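Local coordinates for Arf-GAP domain and FG repeat-containing protein 1 (Homo sapiens, PDB 2OLM) that takes part in vesicle docking or fusion during acrosome biogenesis and serves HIV-1 Rev as a cofactor, represented here by its zinc-binding Arf-GAP domain, at residues K14-R17 with D18-L22; T70-T73 with Q74-E78; Q81-G84 with N85-K89; G94-D98 with R99-I103; L116-K119 with Y120-R124. One frame throughout, in Å; residues are numbered along the deposited sequence.

Contact 1: residues K14-R17 with D18-L22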
# COMPACT_ATOMS: atom_id res chain seq x y z
N LYS A 14 -3.93 4.81 -1.60
CA LYS A 14 -4.57 5.30 -0.37
C LYS A 14 -6.06 4.87 -0.32
O LYS A 14 -6.57 4.36 0.70
CB LYS A 14 -4.42 6.83 -0.29
CG LYS A 14 -5.08 7.42 0.95
CD LYS A 14 -5.07 8.97 0.98
CE LYS A 14 -5.92 9.48 2.16
NZ LYS A 14 -6.21 10.98 2.15
N MET A 15 -6.73 5.04 -1.46
CA MET A 15 -8.14 4.63 -1.59
C MET A 15 -8.31 3.12 -1.38
O MET A 15 -9.22 2.68 -0.71
CB MET A 15 -8.68 5.04 -2.97
CG MET A 15 -8.82 6.52 -3.15
SD MET A 15 -8.95 7.05 -4.89
CE MET A 15 -10.72 6.90 -5.19
N LEU A 16 -7.40 2.35 -1.93
CA LEU A 16 -7.38 0.90 -1.78
C LEU A 16 -7.24 0.48 -0.32
O LEU A 16 -7.96 -0.39 0.20
CB LEU A 16 -6.24 0.33 -2.64
CG LEU A 16 -6.09 -1.17 -2.65
CD1 LEU A 16 -7.36 -1.83 -3.22
CD2 LEU A 16 -4.85 -1.53 -3.48
N ARG A 17 -6.31 1.12 0.39
CA ARG A 17 -6.08 0.79 1.80
C ARG A 17 -7.19 1.28 2.75
O ARG A 17 -7.39 0.69 3.82
CB ARG A 17 -4.71 1.31 2.21
CG ARG A 17 -3.56 0.63 1.47
CD ARG A 17 -3.42 -0.85 1.80
NE ARG A 17 -2.43 -1.49 0.95
CZ ARG A 17 -2.27 -2.80 0.87
NH1 ARG A 17 -3.02 -3.58 1.59
NH2 ARG A 17 -1.36 -3.32 0.08
N ASP A 18 -7.91 2.32 2.35
CA ASP A 18 -9.15 2.68 3.00
C ASP A 18 -10.11 1.47 2.94
O ASP A 18 -10.72 1.10 3.93
CB ASP A 18 -9.77 3.92 2.39
CG ASP A 18 -11.04 4.37 3.10
OD1 ASP A 18 -10.94 5.06 4.15
OD2 ASP A 18 -12.14 4.02 2.60
N MET A 19 -10.20 0.84 1.77
CA MET A 19 -11.11 -0.28 1.60
C MET A 19 -10.61 -1.53 2.26
O MET A 19 -11.39 -2.26 2.88
CB MET A 19 -11.33 -0.58 0.12
CG MET A 19 -12.27 0.41 -0.55
SD MET A 19 -12.59 0.03 -2.29
CE MET A 19 -11.10 0.72 -3.04
N THR A 20 -9.31 -1.81 2.20
CA THR A 20 -8.83 -3.07 2.77
C THR A 20 -8.95 -3.14 4.28
O THR A 20 -8.91 -4.23 4.86
CB THR A 20 -7.41 -3.39 2.39
OG1 THR A 20 -6.60 -2.27 2.76
CG2 THR A 20 -7.27 -3.66 0.89
N GLY A 21 -9.12 -1.97 4.91
CA GLY A 21 -9.31 -1.91 6.37
C GLY A 21 -10.76 -2.02 6.83
O GLY A 21 -11.00 -2.18 8.04
N LEU A 22 -11.73 -1.96 5.91
CA LEU A 22 -13.15 -2.12 6.29
C LEU A 22 -13.39 -3.55 6.79
O LEU A 22 -12.84 -4.49 6.25
CB LEU A 22 -14.06 -1.80 5.11
CG LEU A 22 -13.95 -0.38 4.59
CD1 LEU A 22 -14.72 -0.14 3.27
CD2 LEU A 22 -14.43 0.61 5.71
O HOH W 1 -11.66 4.03 -0.66

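Contact 2: residues T70-T73 with Q74-E78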
# COMPACT_ATOMS: atom_id res chain seq x y z
N THR A 70 -0.68 -4.69 -8.47
CA THR A 70 -1.39 -4.14 -9.63
C THR A 70 -1.40 -2.62 -9.56
O THR A 70 -1.54 -2.03 -8.49
CB THR A 70 -2.85 -4.64 -9.64
OG1 THR A 70 -2.86 -6.06 -9.59
CG2 THR A 70 -3.63 -4.17 -10.85
N THR A 71 -1.30 -1.99 -10.72
CA THR A 71 -1.56 -0.57 -10.81
C THR A 71 -3.03 -0.44 -11.19
O THR A 71 -3.39 -0.57 -12.37
CB THR A 71 -0.66 0.11 -11.84
OG1 THR A 71 0.70 -0.14 -11.49
CG2 THR A 71 -0.91 1.61 -11.85
N PHE A 72 -3.89 -0.29 -10.18
CA PHE A 72 -5.33 -0.18 -10.42
C PHE A 72 -5.63 1.15 -11.07
O PHE A 72 -4.98 2.16 -10.80
CB PHE A 72 -6.11 -0.30 -9.12
CG PHE A 72 -6.10 -1.69 -8.56
CD1 PHE A 72 -6.85 -2.69 -9.14
CD2 PHE A 72 -5.32 -2.00 -7.48
CE1 PHE A 72 -6.83 -3.97 -8.62
CE2 PHE A 72 -5.27 -3.27 -7.00
CZ PHE A 72 -6.05 -4.27 -7.56
N THR A 73 -6.61 1.18 -11.96
CA THR A 73 -7.09 2.43 -12.54
C THR A 73 -8.15 3.12 -11.66
O THR A 73 -8.74 2.51 -10.75
CB THR A 73 -7.73 2.18 -13.89
OG1 THR A 73 -8.92 1.41 -13.70
CG2 THR A 73 -6.76 1.44 -14.81
N GLN A 74 -8.42 4.40 -11.91
CA GLN A 74 -9.48 5.10 -11.22
C GLN A 74 -10.81 4.37 -11.34
O GLN A 74 -11.54 4.24 -10.36
CB GLN A 74 -9.58 6.52 -11.78
CG GLN A 74 -10.56 7.41 -11.06
CD GLN A 74 -10.08 7.92 -9.69
OE1 GLN A 74 -8.87 8.14 -9.47
NE2 GLN A 74 -11.03 8.13 -8.77
N GLN A 75 -11.10 3.88 -12.56
CA GLN A 75 -12.34 3.12 -12.81
C GLN A 75 -12.43 1.88 -11.91
O GLN A 75 -13.45 1.58 -11.29
CB GLN A 75 -12.40 2.71 -14.29
CG GLN A 75 -12.82 3.81 -15.25
CD GLN A 75 -12.63 3.36 -16.69
OE1 GLN A 75 -13.61 3.13 -17.41
NE2 GLN A 75 -11.38 3.21 -17.10
N GLU A 76 -11.35 1.15 -11.82
CA GLU A 76 -11.36 -0.03 -10.97
C GLU A 76 -11.54 0.30 -9.49
O GLU A 76 -12.33 -0.34 -8.78
CB GLU A 76 -10.09 -0.83 -11.19
CG GLU A 76 -10.03 -1.49 -12.54
CD GLU A 76 -8.72 -2.11 -12.85
OE1 GLU A 76 -7.66 -1.56 -12.48
OE2 GLU A 76 -8.73 -3.17 -13.49
N ILE A 77 -10.80 1.30 -8.99
CA ILE A 77 -10.92 1.72 -7.61
C ILE A 77 -12.36 2.15 -7.28
O ILE A 77 -12.93 1.74 -6.29
CB ILE A 77 -9.92 2.85 -7.30
CG1 ILE A 77 -8.49 2.31 -7.39
CG2 ILE A 77 -10.27 3.52 -5.95
CD1 ILE A 77 -8.09 1.30 -6.31
N GLU A 78 -12.97 2.92 -8.18
CA GLU A 78 -14.35 3.35 -7.94
C GLU A 78 -15.35 2.20 -7.97
O GLU A 78 -16.29 2.17 -7.17
CB GLU A 78 -14.76 4.43 -8.91
CG GLU A 78 -13.97 5.73 -8.68
CD GLU A 78 -14.35 6.86 -9.56
OE1 GLU A 78 -15.19 6.70 -10.45
OE2 GLU A 78 -13.78 7.94 -9.36
O HOH W 2 -5.33 -2.43 -13.61

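Contact 3: residues Q81-G84 with N85-K89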
# COMPACT_ATOMS: atom_id res chain seq x y z
N GLN A 81 -15.05 0.62 -4.62
CA GLN A 81 -15.68 1.45 -3.59
C GLN A 81 -17.18 1.23 -3.55
O GLN A 81 -17.78 1.30 -2.48
CB GLN A 81 -15.41 2.92 -3.86
CG GLN A 81 -13.97 3.28 -3.55
CD GLN A 81 -13.70 4.74 -3.79
OE1 GLN A 81 -14.27 5.35 -4.70
NE2 GLN A 81 -12.82 5.32 -2.97
N LYS A 82 -17.78 0.97 -4.71
CA LYS A 82 -19.23 0.71 -4.80
C LYS A 82 -19.59 -0.74 -4.49
O LYS A 82 -20.78 -1.08 -4.37
CB LYS A 82 -19.73 1.07 -6.19
CG LYS A 82 -19.66 2.54 -6.46
CD LYS A 82 -20.25 2.86 -7.84
CE LYS A 82 -19.98 4.30 -8.24
NZ LYS A 82 -18.71 4.48 -9.01
N HIS A 83 -18.58 -1.60 -4.38
CA HIS A 83 -18.76 -3.01 -4.09
C HIS A 83 -18.04 -3.36 -2.80
O HIS A 83 -18.37 -2.78 -1.76
CB HIS A 83 -18.39 -3.86 -5.33
CG HIS A 83 -19.31 -3.64 -6.47
ND1 HIS A 83 -19.21 -2.54 -7.29
CD2 HIS A 83 -20.44 -4.29 -6.82
CE1 HIS A 83 -20.21 -2.58 -8.17
NE2 HIS A 83 -20.98 -3.61 -7.88
N GLY A 84 -17.04 -4.25 -2.82
CA GLY A 84 -16.49 -4.79 -1.58
C GLY A 84 -17.28 -5.90 -0.98
O GLY A 84 -18.38 -6.22 -1.47
N ASN A 85 -16.76 -6.49 0.10
CA ASN A 85 -17.27 -7.73 0.62
C ASN A 85 -18.61 -7.62 1.30
O ASN A 85 -19.36 -8.59 1.28
CB ASN A 85 -16.25 -8.43 1.54
CG ASN A 85 -15.06 -8.96 0.78
OD1 ASN A 85 -15.01 -8.86 -0.46
ND2 ASN A 85 -14.08 -9.56 1.49
N GLU A 86 -18.94 -6.46 1.84
CA GLU A 86 -20.27 -6.32 2.46
C GLU A 86 -21.35 -6.25 1.39
O GLU A 86 -22.37 -6.99 1.45
CB GLU A 86 -20.35 -5.11 3.37
CG GLU A 86 -21.70 -5.01 4.12
CD GLU A 86 -21.72 -3.83 5.07
OE1 GLU A 86 -21.03 -2.82 4.78
OE2 GLU A 86 -22.45 -3.90 6.11
N VAL A 87 -21.17 -5.38 0.39
CA VAL A 87 -22.09 -5.32 -0.76
C VAL A 87 -22.19 -6.70 -1.42
O VAL A 87 -23.28 -7.19 -1.72
CB VAL A 87 -21.66 -4.27 -1.77
CG1 VAL A 87 -22.42 -4.40 -3.10
CG2 VAL A 87 -21.85 -2.89 -1.18
N CYS A 88 -21.07 -7.36 -1.66
CA CYS A 88 -21.09 -8.67 -2.30
C CYS A 88 -21.81 -9.71 -1.45
O CYS A 88 -22.47 -10.61 -1.98
CB CYS A 88 -19.67 -9.17 -2.63
SG CYS A 88 -18.89 -8.27 -4.02
N LYS A 89 -21.67 -9.64 -0.12
CA LYS A 89 -22.34 -10.60 0.79
C LYS A 89 -23.86 -10.53 0.60
O LYS A 89 -24.56 -11.55 0.57
CB LYS A 89 -22.00 -10.27 2.25
CG LYS A 89 -22.70 -11.12 3.28
CD LYS A 89 -22.39 -10.59 4.70
O HOH W 3 -18.79 -3.57 0.79

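Contact 4: residues G94-D98 with R99-I103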
# COMPACT_ATOMS: atom_id res chain seq x y z
N GLY A 94 -26.75 -13.46 -0.11
CA GLY A 94 -27.93 -12.83 0.52
C GLY A 94 -28.83 -13.81 1.21
O GLY A 94 -29.51 -13.44 2.19
N LEU A 95 -28.86 -15.06 0.76
CA LEU A 95 -29.71 -16.14 1.37
C LEU A 95 -28.91 -17.11 2.24
O LEU A 95 -29.48 -18.04 2.80
CB LEU A 95 -30.51 -16.89 0.28
CG LEU A 95 -31.29 -15.99 -0.65
CD1 LEU A 95 -32.03 -16.84 -1.71
CD2 LEU A 95 -32.26 -15.06 0.13
N PHE A 96 -27.60 -16.94 2.29
CA PHE A 96 -26.68 -17.84 3.03
C PHE A 96 -26.77 -17.59 4.53
O PHE A 96 -26.78 -16.45 4.97
CB PHE A 96 -25.26 -17.58 2.50
CG PHE A 96 -24.20 -18.51 2.97
CD1 PHE A 96 -23.79 -19.58 2.20
CD2 PHE A 96 -23.55 -18.29 4.17
CE1 PHE A 96 -22.74 -20.45 2.64
CE2 PHE A 96 -22.55 -19.13 4.60
CZ PHE A 96 -22.14 -20.19 3.84
N ASP A 97 -26.85 -18.68 5.29
CA ASP A 97 -26.82 -18.60 6.74
C ASP A 97 -25.44 -18.96 7.25
O ASP A 97 -24.95 -20.05 7.03
CB ASP A 97 -27.86 -19.49 7.35
CG ASP A 97 -28.06 -19.20 8.79
OD1 ASP A 97 -28.97 -18.43 9.13
OD2 ASP A 97 -27.24 -19.67 9.61
N ASP A 98 -24.82 -18.01 7.95
CA ASP A 98 -23.44 -18.18 8.42
C ASP A 98 -23.29 -19.27 9.45
O ASP A 98 -22.15 -19.72 9.69
CB ASP A 98 -22.94 -16.88 9.02
CG ASP A 98 -22.77 -15.76 7.99
OD1 ASP A 98 -22.56 -16.05 6.79
OD2 ASP A 98 -22.81 -14.61 8.43
N ARG A 99 -24.38 -19.72 10.05
CA ARG A 99 -24.30 -20.82 11.03
C ARG A 99 -24.29 -22.18 10.39
O ARG A 99 -23.71 -23.11 10.91
CB ARG A 99 -25.45 -20.75 12.01
CG ARG A 99 -25.45 -19.51 12.84
CD ARG A 99 -26.81 -19.16 13.44
NE ARG A 99 -27.80 -18.78 12.43
CZ ARG A 99 -28.95 -18.20 12.70
NH1 ARG A 99 -29.31 -17.90 13.95
NH2 ARG A 99 -29.74 -17.86 11.71
N SER A 100 -24.98 -22.35 9.25
CA SER A 100 -25.13 -23.71 8.74
C SER A 100 -25.27 -23.94 7.26
O SER A 100 -25.39 -25.08 6.84
CB SER A 100 -26.26 -24.41 9.47
OG SER A 100 -27.46 -23.78 9.17
N SER A 101 -25.18 -22.90 6.45
CA SER A 101 -25.23 -23.13 5.03
C SER A 101 -24.03 -23.94 4.54
O SER A 101 -23.00 -23.95 5.21
CB SER A 101 -25.35 -21.84 4.27
OG SER A 101 -26.68 -21.34 4.32
N ALA A 102 -24.20 -24.57 3.38
CA ALA A 102 -23.28 -25.60 2.90
C ALA A 102 -22.01 -24.96 2.47
O ALA A 102 -22.02 -24.13 1.55
CB ALA A 102 -23.92 -26.35 1.73
N ILE A 103 -20.89 -25.32 3.12
CA ILE A 103 -19.54 -24.88 2.71
C ILE A 103 -18.62 -26.07 2.50
O ILE A 103 -18.82 -27.14 3.08
CB ILE A 103 -18.92 -23.89 3.70
CG1 ILE A 103 -18.83 -24.48 5.11
CG2 ILE A 103 -19.70 -22.62 3.66
CD1 ILE A 103 -17.82 -23.85 5.94

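Contact 5: residues L116-K119 with Y120-R124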
# COMPACT_ATOMS: atom_id res chain seq x y z
N LEU A 116 -17.94 -22.63 -5.46
CA LEU A 116 -17.89 -21.38 -6.20
C LEU A 116 -18.87 -21.42 -7.39
O LEU A 116 -19.50 -20.41 -7.71
CB LEU A 116 -16.48 -21.07 -6.65
CG LEU A 116 -15.46 -20.87 -5.57
CD1 LEU A 116 -14.05 -20.75 -6.23
CD2 LEU A 116 -15.74 -19.70 -4.74
N GLN A 117 -19.02 -22.57 -8.04
CA GLN A 117 -20.07 -22.72 -9.06
C GLN A 117 -21.46 -22.49 -8.50
O GLN A 117 -22.28 -21.82 -9.12
CB GLN A 117 -19.98 -24.06 -9.77
CG GLN A 117 -18.77 -24.17 -10.66
CD GLN A 117 -18.65 -25.49 -11.38
OE1 GLN A 117 -17.89 -25.58 -12.35
NE2 GLN A 117 -19.37 -26.51 -10.93
N GLU A 118 -21.73 -23.09 -7.33
CA GLU A 118 -23.05 -22.88 -6.72
C GLU A 118 -23.25 -21.44 -6.35
O GLU A 118 -24.34 -20.91 -6.51
CB GLU A 118 -23.23 -23.82 -5.52
CG GLU A 118 -23.55 -25.23 -5.99
CD GLU A 118 -24.06 -26.12 -4.92
OE1 GLU A 118 -23.92 -25.77 -3.72
OE2 GLU A 118 -24.55 -27.21 -5.31
N LYS A 119 -22.19 -20.77 -5.93
CA LYS A 119 -22.28 -19.38 -5.44
C LYS A 119 -22.54 -18.41 -6.60
O LYS A 119 -23.43 -17.56 -6.53
CB LYS A 119 -21.01 -18.99 -4.67
CG LYS A 119 -21.02 -17.65 -4.04
CD LYS A 119 -19.81 -17.48 -3.10
CE LYS A 119 -19.74 -16.11 -2.48
NZ LYS A 119 -18.57 -15.94 -1.51
N TYR A 120 -21.71 -18.52 -7.64
CA TYR A 120 -21.66 -17.51 -8.69
C TYR A 120 -22.40 -17.89 -9.96
O TYR A 120 -22.93 -17.01 -10.61
CB TYR A 120 -20.19 -17.14 -9.04
CG TYR A 120 -19.47 -16.48 -7.89
CD1 TYR A 120 -19.79 -15.20 -7.47
CD2 TYR A 120 -18.50 -17.15 -7.20
CE1 TYR A 120 -19.14 -14.62 -6.38
CE2 TYR A 120 -17.84 -16.58 -6.14
CZ TYR A 120 -18.18 -15.31 -5.73
OH TYR A 120 -17.57 -14.67 -4.66
N GLU A 121 -22.40 -19.17 -10.31
CA GLU A 121 -23.00 -19.62 -11.58
C GLU A 121 -24.45 -20.06 -11.38
O GLU A 121 -25.38 -19.52 -12.02
CB GLU A 121 -22.16 -20.73 -12.23
CG GLU A 121 -20.71 -20.35 -12.48
CD GLU A 121 -19.89 -21.39 -13.20
OE1 GLU A 121 -20.41 -22.49 -13.46
OE2 GLU A 121 -18.73 -21.09 -13.50
N LYS A 122 -24.65 -20.99 -10.45
CA LYS A 122 -25.99 -21.49 -10.17
C LYS A 122 -26.77 -20.55 -9.23
O LYS A 122 -27.99 -20.66 -9.17
CB LYS A 122 -25.92 -22.87 -9.59
CG LYS A 122 -25.23 -23.88 -10.54
CD LYS A 122 -25.09 -25.22 -9.94
CE LYS A 122 -24.36 -26.17 -10.87
NZ LYS A 122 -23.75 -27.29 -10.10
N LYS A 123 -26.07 -19.65 -8.53
CA LYS A 123 -26.72 -18.62 -7.73
C LYS A 123 -27.60 -19.22 -6.63
O LYS A 123 -28.73 -18.77 -6.39
CB LYS A 123 -27.49 -17.66 -8.65
CG LYS A 123 -26.55 -16.75 -9.33
CD LYS A 123 -27.18 -16.01 -10.47
CE LYS A 123 -26.16 -15.05 -11.06
NZ LYS A 123 -26.68 -14.41 -12.28
N ARG A 124 -27.05 -20.18 -5.92
CA ARG A 124 -27.82 -20.88 -4.90
C ARG A 124 -28.29 -19.94 -3.77
O ARG A 124 -29.39 -20.17 -3.20
CB ARG A 124 -26.97 -21.99 -4.30
CG ARG A 124 -27.65 -22.75 -3.16
CD ARG A 124 -26.90 -24.01 -2.89
NE ARG A 124 -27.49 -24.75 -1.77
CZ ARG A 124 -26.98 -25.86 -1.27
NH1 ARG A 124 -25.91 -26.40 -1.83
NH2 ARG A 124 -27.57 -26.46 -0.24
O HOH W 4 -17.12 -23.18 -13.99
O HOH W 5 -21.31 -27.03 -8.57

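Contact 1: residues K14-R17 with D18-L22
The final turns of helix 3-20, the long N-terminal helix of this Arf-GAP construct, set Lys14, Met15, Leu16 and Arg17 against Asp18, Met19 and Thr20. Regular i to i+4 bonds run from Asp18 N to Lys14 O, from Met19 N to Met15 O and from Thr20 N to Leu16 O, the last at 2.8 Å; Gly21 N adds a weak one to Arg17 O. Thr20 carries OG1 between its backbone N and carbonyl carbon (chi1 54°), which turns the hydroxyl back to 3.2 Å from Arg17 O. In that place Thr20 OG1 also meets the Arg17 side chain at CD, 3.6 Å away, while Thr20 CG2 rests 3.4 Å from Leu16 O. Met19 bends at its last torsion (chi3 -81°), and its CE curls back to 3.9 Å from Leu16 CA. Met15 O is used twice: besides Met19 N it accepts from a water at 2.8 Å, and the same water reaches Asp18 OD2.

Met15 and Met19 pack on helix 74-82, and Leu16 on Ile67 and Phe72. The polar ends turn to the second subunit, where Glu10 takes both Arg17 NH1 and Thr20 OG1, and where the Lys14 to Asp18 salt bridge is made reciprocally. Lys14 and Asp18 are thus one turn apart on a single helix, but each finds its charge partner on the other copy; the side chains facing the domain are largely apolar, whereas the charged ends of Lys14, Arg17 and Asp18 pair with the second subunit.

Contact 2: residues T70-T73 with Q74-E78
Thr73 holds OG1 between its backbone N and carbonyl carbon (chi1 66°), and Glu76, with CG anti to its own carbonyl carbon (chi1 -70°) and an extended chain beyond, reaches back along the helix start to meet it. Glu76 N donates to Thr73 OG1 at 3.1 Å. In return Thr73 N donates to Glu76 OE1 at 3.0 Å, nearly straight at 168°, meeting the oxygen on its anti side and somewhat out of the carboxylate plane. This reciprocal pair is a capping box, with Thr73 as the N-cap of helix 74-82; Thr73 OG1 adds a weak bond to Glu76 OE1. The first turn is closed by Ile77 N on Thr73 O. Just outside the box, Phe72 CB packs 3.8 Å from Ile77 CD1, the hydrophobic staple that often accompanies such a cap. Glu76 OE1 also sits at the edge of the Phe72 ring, 3.6 Å from Phe72 CD1, and takes a water shared with Thr71 O, while OE2 forms a salt bridge with Lys65. Thr70 CG2 covers one face of that ring. Further along, Gln74 NE2 donates to Glu78 OE2 at 2.8 Å, and Gln74 OE1 accepts from His12 of helix 3-20.

Contact 3: residues Q81-G84 with N85-K89
Val87 folds back over the carbonyl groups of Lys82 and His83 at the junction where helix 74-82 gives way to helix 84-92. Its CG1 is anti to the backbone N (chi1 168°) and CG2 lies beside that N. Val87 CG2 approaches His83 O at 3.5 Å and Lys82 O at 3.8 Å, while Val87 CG1 comes obliquely to the His83 ring, 4.2 Å from His83 CD2. Cys88 has its SG beside the backbone N (chi1 -72°), turned back along the helix to 3.3 Å from Gly84 O. Cys88 N donates to Gly84 O at 2.9 Å, which closes the first turn of helix 84-92. A water donates to His83 O at 2.7 Å and accepts from Val87 N, linking the residue before the helix to its first turn. Gly84 has a positive phi, a backbone shape in which a side chain would press against the carbonyl of His83.

The His83 ring stacks on Phe79, and its ND1 is bonded to Phe79 O. Asn85 ties the start of helix 84-92 to strand 45-47 through Phe46 N and to the loop at His24 and Asn25, whereas Gln81, at the end of helix 74-82, lies on Met15 and Met19 of helix 3-20.

Contact 4: residues G94-D98 with R99-I103
Asp97 and Arg99 form a side-on salt bridge in which two guanidinium nitrogens meet two carboxylate oxygens. Arg99 NH2 donates to Asp97 OD1 at 2.8 Å, almost perfectly straight at 178°, and Arg99 NE donates to Asp97 OD2 at 3.0 Å. Both oxygens use their syn lone pairs, and the two flat groups are nearly coplanar, 10° apart; the bend of the arginine chain at chi3 brings it round to this pose. Asp97 OD2 serves a second donor, Arg99 N at 2.9 Å, met on the anti side and well out of the carboxylate plane.

This last bond makes an Asx turn, and Asp97 O extends it to an Asx motif by accepting from Ser101 N, at 2.9 Å, and from Ser100 N, which comes from above the carbonyl plane. The motif shapes a turn within the long loop between helices 84-92 and 109-121. Ser101 OG, beside its own backbone N, answers by accepting from Asp97 N at 2.8 Å, so Asp97 and Ser101 are linked both ways.

With its hydroxyl held there, Ser101 places CB over the centre of the Phe96 ring as a CH-pi contact, 3.4 Å from the centroid. Ile103 CG2 touches the same ring at its edge, 3.4 Å from Phe96 CZ. Trp125 meets Phe96 edge-to-face and also touches Ser101, and a glycerol, probably from the crystallisation liquor, is bonded to Asp98 N.

Contact 5: residues L116-K119 with Y120-R124
Lys119 and Tyr120 run side by side, pointing the same way, at the C-terminal end of helix 109-121, where the helix widens into a pi-type turn. The lysine chain is extended, with CG anti to the backbone N (chi1 -175°), and this lays it along the tyrosine: Lys119 CG sits over one face of the Tyr120 ring, 3.9 Å from its centroid, as a CH-pi contact, and CE follows to 3.4 Å from Tyr120 OH. Both polar ends finish on Asp30, NZ as a salt bridge and OH as a hydrogen bond. Leu116 also lies alongside the tyrosine, its CD2 4.0 Å from Tyr120 CE2.

On another side of the helix end Glu118 and Arg124 again point the same way, but their planes stand 72° apart. A single salt bridge joins them, Arg124 NH1 to Glu118 OE1 at 2.8 Å; the oxygen lies in the guanidinium plane, while NH1 meets Glu118 OE1 on the syn side but well out of the carboxylate plane. Gln117 and Glu121 cross obliquely, Gln117 CG lying 3.7 Å from Glu121 OE1. One water links Gln117 OE1 to Glu121 OE2, and another joins Gln117 NE2 to Lys122 NZ; Gln117 OE1 is also hydrogen-bonded to Lys113 NZ.

The backbone shows the widening: Gln117 O accepts from Glu121 N and also from Lys122 N, the latter at 2.8 Å. Arg124 N then bonds Glu118 O, beyond Lys123 with its positive phi. Lys119 O, buried in this turn, has no polar partner; it faces Lys123 CA at 3.7 Å.

Contacts 1, 2 and 3 are partly buried. Contact 1 touches both others, Met15 packing on Ile77 and Gln81 and Leu16 on Phe72, while contacts 2 and 3 adjoin only along helix 74-82, whose two ends they hold. Contact 2 starts that helix with side-chain capping, whereas contact 3 passes from it to the next with a glycine and a water. Contact 5, also partly buried, ends a helix by a widened turn, and contact 4 is a surface loop built on an Asx motif and a bidentate salt bridge. These last two touch where Ala102 packs on Arg124. In contact 1 the salt bridges cross to the second subunit; in contacts 2, 4 and 5 they stay within the chain.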